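Local atomic coordinates of 5-carboxymethyl-2-hydroxymuconate semialdehyde dehydrogenase (Thermus thermophilus, PDB entry 2D4E), a protein that probably catalyses the NAD-dependent oxidation of 5-carboxymethyl-2-hydroxymuconate semialdehyde to the corresponding acid, as a member of the aldehyde dehydrogenase family. Residues I31-P45 / G56-A69. Sequence-based numbering, arbitrary orientation.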
# COMPACT_ATOMS: atom_id res chain seq x y z
N ILE C 31 -29.93 -9.03 -24.55
CA ILE C 31 -28.78 -8.99 -25.43
C ILE C 31 -28.74 -7.71 -26.25
O ILE C 31 -29.76 -7.26 -26.78
CB ILE C 31 -28.80 -10.21 -26.37
CG1 ILE C 31 -28.80 -11.49 -25.53
CG2 ILE C 31 -27.63 -10.17 -27.33
CD1 ILE C 31 -29.01 -12.76 -26.31
N ALA C 32 -27.55 -7.11 -26.35
CA ALA C 32 -27.37 -5.88 -27.11
C ALA C 32 -28.47 -4.85 -26.81
O ALA C 32 -29.03 -4.25 -27.72
CB ALA C 32 -27.34 -6.20 -28.60
N GLY C 33 -28.78 -4.67 -25.53
CA GLY C 33 -29.77 -3.68 -25.13
C GLY C 33 -31.25 -3.98 -25.27
O GLY C 33 -32.07 -3.07 -25.16
N GLU C 34 -31.62 -5.24 -25.48
CA GLU C 34 -33.03 -5.61 -25.63
C GLU C 34 -33.35 -6.98 -25.04
O GLU C 34 -32.49 -7.86 -25.02
CB GLU C 34 -33.43 -5.64 -27.11
CG GLU C 34 -33.39 -4.31 -27.84
CD GLU C 34 -33.86 -4.44 -29.28
OE1 GLU C 34 -33.85 -3.42 -30.01
OE2 GLU C 34 -34.25 -5.56 -29.69
N PHE C 35 -34.59 -7.15 -24.58
CA PHE C 35 -35.01 -8.45 -24.06
C PHE C 35 -35.43 -9.28 -25.26
O PHE C 35 -36.23 -8.83 -26.08
CB PHE C 35 -36.17 -8.31 -23.08
CG PHE C 35 -35.76 -7.81 -21.73
CD1 PHE C 35 -35.88 -6.47 -21.40
CD2 PHE C 35 -35.21 -8.69 -20.80
CE1 PHE C 35 -35.45 -6.00 -20.15
CE2 PHE C 35 -34.78 -8.24 -19.55
CZ PHE C 35 -34.90 -6.90 -19.23
N VAL C 36 -34.89 -10.48 -25.38
CA VAL C 36 -35.22 -11.35 -26.49
C VAL C 36 -35.28 -12.81 -26.07
O VAL C 36 -34.63 -13.22 -25.10
CB VAL C 36 -34.18 -11.24 -27.63
CG1 VAL C 36 -34.07 -9.79 -28.10
CG2 VAL C 36 -32.83 -11.76 -27.14
N PRO C 37 -36.06 -13.62 -26.80
CA PRO C 37 -36.19 -15.05 -26.51
C PRO C 37 -35.06 -15.76 -27.24
O PRO C 37 -34.28 -15.12 -27.94
CB PRO C 37 -37.54 -15.39 -27.12
CG PRO C 37 -37.50 -14.58 -28.38
CD PRO C 37 -36.98 -13.23 -27.89
N SER C 38 -34.98 -17.07 -27.08
CA SER C 38 -33.96 -17.83 -27.79
C SER C 38 -34.46 -17.91 -29.23
O SER C 38 -35.66 -17.83 -29.47
CB SER C 38 -33.84 -19.23 -27.19
OG SER C 38 -33.51 -19.16 -25.82
N GLU C 39 -33.55 -18.06 -30.19
CA GLU C 39 -33.96 -18.14 -31.58
C GLU C 39 -34.83 -19.36 -31.83
O GLU C 39 -35.69 -19.35 -32.71
CB GLU C 39 -32.73 -18.17 -32.50
CG GLU C 39 -31.87 -16.91 -32.41
CD GLU C 39 -30.66 -16.93 -33.33
OE1 GLU C 39 -29.80 -16.04 -33.19
OE2 GLU C 39 -30.57 -17.84 -34.19
N SER C 40 -34.63 -20.41 -31.04
CA SER C 40 -35.40 -21.64 -31.17
C SER C 40 -36.79 -21.50 -30.55
O SER C 40 -37.67 -22.33 -30.78
CB SER C 40 -34.67 -22.80 -30.49
OG SER C 40 -34.73 -22.69 -29.08
N GLY C 41 -36.99 -20.45 -29.76
CA GLY C 41 -38.28 -20.23 -29.12
C GLY C 41 -38.46 -21.11 -27.89
O GLY C 41 -39.44 -20.99 -27.16
N GLU C 42 -37.50 -22.00 -27.66
CA GLU C 42 -37.55 -22.91 -26.53
C GLU C 42 -37.44 -22.22 -25.17
O GLU C 42 -36.80 -21.17 -25.04
CB GLU C 42 -36.43 -23.95 -26.65
CG GLU C 42 -36.69 -25.02 -27.70
CD GLU C 42 -35.59 -26.06 -27.74
OE1 GLU C 42 -35.17 -26.54 -26.66
OE2 GLU C 42 -35.14 -26.41 -28.86
N THR C 43 -38.07 -22.82 -24.17
CA THR C 43 -38.04 -22.30 -22.81
C THR C 43 -37.93 -23.48 -21.85
O THR C 43 -38.08 -24.63 -22.26
CB THR C 43 -39.32 -21.50 -22.46
OG1 THR C 43 -40.46 -22.37 -22.53
CG2 THR C 43 -39.52 -20.33 -23.41
N PHE C 44 -37.66 -23.18 -20.59
CA PHE C 44 -37.58 -24.21 -19.57
C PHE C 44 -38.28 -23.66 -18.33
O PHE C 44 -38.23 -22.46 -18.05
CB PHE C 44 -36.12 -24.59 -19.28
CG PHE C 44 -35.31 -23.50 -18.63
CD1 PHE C 44 -35.24 -23.41 -17.24
CD2 PHE C 44 -34.60 -22.58 -19.39
CE1 PHE C 44 -34.48 -22.42 -16.62
CE2 PHE C 44 -33.83 -21.59 -18.79
CZ PHE C 44 -33.77 -21.51 -17.40
N PRO C 45 -38.96 -24.53 -17.57
CA PRO C 45 -39.66 -24.07 -16.37
C PRO C 45 -38.80 -24.00 -15.12
O PRO C 45 -37.75 -24.63 -15.02
CB PRO C 45 -40.77 -25.09 -16.23
CG PRO C 45 -40.03 -26.37 -16.59
CD PRO C 45 -39.19 -25.97 -17.80
N GLY C 56 -43.07 -20.21 -13.57
CA GLY C 56 -43.04 -19.56 -14.86
C GLY C 56 -41.97 -20.22 -15.71
O GLY C 56 -41.47 -21.29 -15.35
N VAL C 57 -41.62 -19.58 -16.82
CA VAL C 57 -40.61 -20.14 -17.70
C VAL C 57 -39.55 -19.11 -18.09
O VAL C 57 -39.79 -17.91 -18.03
CB VAL C 57 -41.27 -20.71 -18.99
CG1 VAL C 57 -42.34 -21.73 -18.62
CG2 VAL C 57 -41.88 -19.58 -19.81
N ALA C 58 -38.38 -19.60 -18.48
CA ALA C 58 -37.29 -18.73 -18.89
C ALA C 58 -36.75 -19.22 -20.23
O ALA C 58 -36.74 -20.43 -20.48
CB ALA C 58 -36.18 -18.74 -17.84
N ALA C 59 -36.32 -18.29 -21.07
CA ALA C 59 -35.78 -18.65 -22.39
C ALA C 59 -34.59 -19.61 -22.25
O ALA C 59 -33.71 -19.41 -21.41
CB ALA C 59 -35.34 -17.38 -23.12
N ARG C 60 -34.58 -20.65 -23.07
CA ARG C 60 -33.51 -21.63 -23.03
C ARG C 60 -32.40 -21.24 -24.00
O ARG C 60 -32.42 -21.62 -25.17
CB ARG C 60 -34.06 -23.02 -23.39
CG ARG C 60 -33.06 -24.14 -23.26
CD ARG C 60 -33.74 -25.49 -23.38
NE ARG C 60 -32.79 -26.60 -23.32
CZ ARG C 60 -33.13 -27.88 -23.31
NH1 ARG C 60 -34.41 -28.23 -23.36
NH2 ARG C 60 -32.20 -28.82 -23.25
N GLY C 61 -31.44 -20.48 -23.49
CA GLY C 61 -30.33 -20.02 -24.31
C GLY C 61 -29.29 -21.06 -24.66
O GLY C 61 -29.01 -21.97 -23.88
N GLY C 62 -28.71 -20.91 -25.85
CA GLY C 62 -27.68 -21.83 -26.31
C GLY C 62 -26.52 -21.08 -26.94
O GLY C 62 -26.37 -19.88 -26.73
N GLU C 63 -25.70 -21.79 -27.71
CA GLU C 63 -24.54 -21.22 -28.38
C GLU C 63 -24.82 -19.93 -29.13
O GLU C 63 -24.03 -19.00 -29.09
CB GLU C 63 -23.94 -22.22 -29.36
CG GLU C 63 -23.48 -23.52 -28.75
CD GLU C 63 -22.85 -24.46 -29.77
OE1 GLU C 63 -22.51 -25.60 -29.40
OE2 GLU C 63 -22.70 -24.05 -30.95
N ARG C 64 -25.96 -19.89 -29.82
CA ARG C 64 -26.34 -18.71 -30.60
C ARG C 64 -26.64 -17.48 -29.76
O ARG C 64 -26.23 -16.37 -30.10
CB ARG C 64 -27.55 -19.03 -31.48
CG ARG C 64 -27.19 -19.67 -32.80
CD ARG C 64 -28.43 -19.96 -33.63
NE ARG C 64 -28.09 -20.10 -35.04
CZ ARG C 64 -27.68 -19.10 -35.82
NH1 ARG C 64 -27.57 -17.87 -35.32
NH2 ARG C 64 -27.40 -19.32 -37.09
N GLU C 65 -27.36 -17.66 -28.66
CA GLU C 65 -27.67 -16.53 -27.80
C GLU C 65 -26.39 -16.07 -27.11
O GLU C 65 -26.14 -14.87 -26.97
CB GLU C 65 -28.75 -16.93 -26.78
CG GLU C 65 -30.13 -17.17 -27.40
CD GLU C 65 -30.23 -18.46 -28.22
OE1 GLU C 65 -31.09 -18.51 -29.12
OE2 GLU C 65 -29.45 -19.41 -27.96
N VAL C 66 -25.56 -17.03 -26.71
CA VAL C 66 -24.30 -16.70 -26.06
C VAL C 66 -23.40 -15.94 -27.03
O VAL C 66 -22.76 -14.96 -26.65
CB VAL C 66 -23.59 -17.97 -25.56
CG1 VAL C 66 -22.16 -17.64 -25.10
CG2 VAL C 66 -24.38 -18.58 -24.41
N ASP C 67 -23.35 -16.39 -28.28
CA ASP C 67 -22.51 -15.73 -29.28
C ASP C 67 -22.93 -14.26 -29.45
O ASP C 67 -22.09 -13.37 -29.48
CB ASP C 67 -22.59 -16.48 -30.62
CG ASP C 67 -21.70 -15.87 -31.68
OD1 ASP C 67 -20.49 -15.67 -31.43
OD2 ASP C 67 -22.20 -15.58 -32.79
N ARG C 68 -24.23 -14.02 -29.54
CA ARG C 68 -24.73 -12.66 -29.68
C ARG C 68 -24.41 -11.81 -28.45
O ARG C 68 -24.05 -10.64 -28.58
CB ARG C 68 -26.24 -12.68 -29.93
CG ARG C 68 -26.64 -13.15 -31.33
CD ARG C 68 -28.11 -13.56 -31.39
NE ARG C 68 -29.01 -12.46 -31.04
CZ ARG C 68 -30.32 -12.59 -30.84
NH1 ARG C 68 -30.90 -13.78 -30.95
NH2 ARG C 68 -31.05 -11.53 -30.52
N ALA C 69 -24.53 -12.40 -27.26
CA ALA C 69 -24.25 -11.68 -26.02
C ALA C 69 -22.77 -11.32 -25.92
O ALA C 69 -22.42 -10.20 -25.56
CB ALA C 69 -24.65 -12.52 -24.82
O HOH W 1 -30.35 -8.75 -29.56
O HOH W 2 -33.80 -14.05 -30.29
O HOH W 3 -31.81 -20.94 -30.18
O HOH W 4 -32.08 -23.12 -27.70
O HOH W 5 -37.00 -26.92 -22.08
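Phe44 and Ala58 form a hydrogen-bonded pair in the hairpin of strands 43-48 and 53-59, whose segments 43-45 and 56-59 run antiparallel at 144°, with Phe44 N to Ala58 O and Ala58 N to Phe44 O both 2.9 Å; Arg60 N to Glu42 O adds a backbone bond just beyond the strands. Phe44 CG sits between its own backbone N and carbonyl carbon (chi1 68°), which folds the ring back over the partner strand: Ala58 CB lies over one face, 4.1 Å from the centroid, while Arg60 CA meets the edge in plane. A methyl suits this place because it is small enough to lie on the ring face as a CH-pi contact, with Phe44 CZ 3.7 Å from Ala58 CB. Beyond the hairpin, the type I turn Ser38-Gly41 is held against the start of helix 63-80 by Glu65. Its chain bends at chi2 (72°), bringing OE1 to Glu39 N (2.7 Å), nearly along the C-O axis, while OE2 takes Gly62 N at the N-cap; a water links OE1 to Ser40 N. A glutamine here would probably turn an NH2 toward one of these backbone N-H groups, leaving it without its acceptor. Ser38 OG donates to Arg60 O (2.8 Å) from above the carbonyl plane and also bonds His29. Extended Glu39 spreads its carboxylate between two helix arginines, OE2 to Arg64 NH1 3.2 Å and OE1 to Arg68 NH1 3.4 Å, the latter a weak bond. Ile31, beta-branched and apolar, lays CG2 on the backbone at Arg68 and Ala69 and CD1 on Glu65 O. Arg60 reaches past Glu42 to a salt bridge with Glu231. In this aldehyde dehydrogenase, strand 29-31 runs beside Ala59 and Glu65, Phe228 meets the Phe44 ring, and helix 229-238 packs against Val66 on the helix that follows the hairpin.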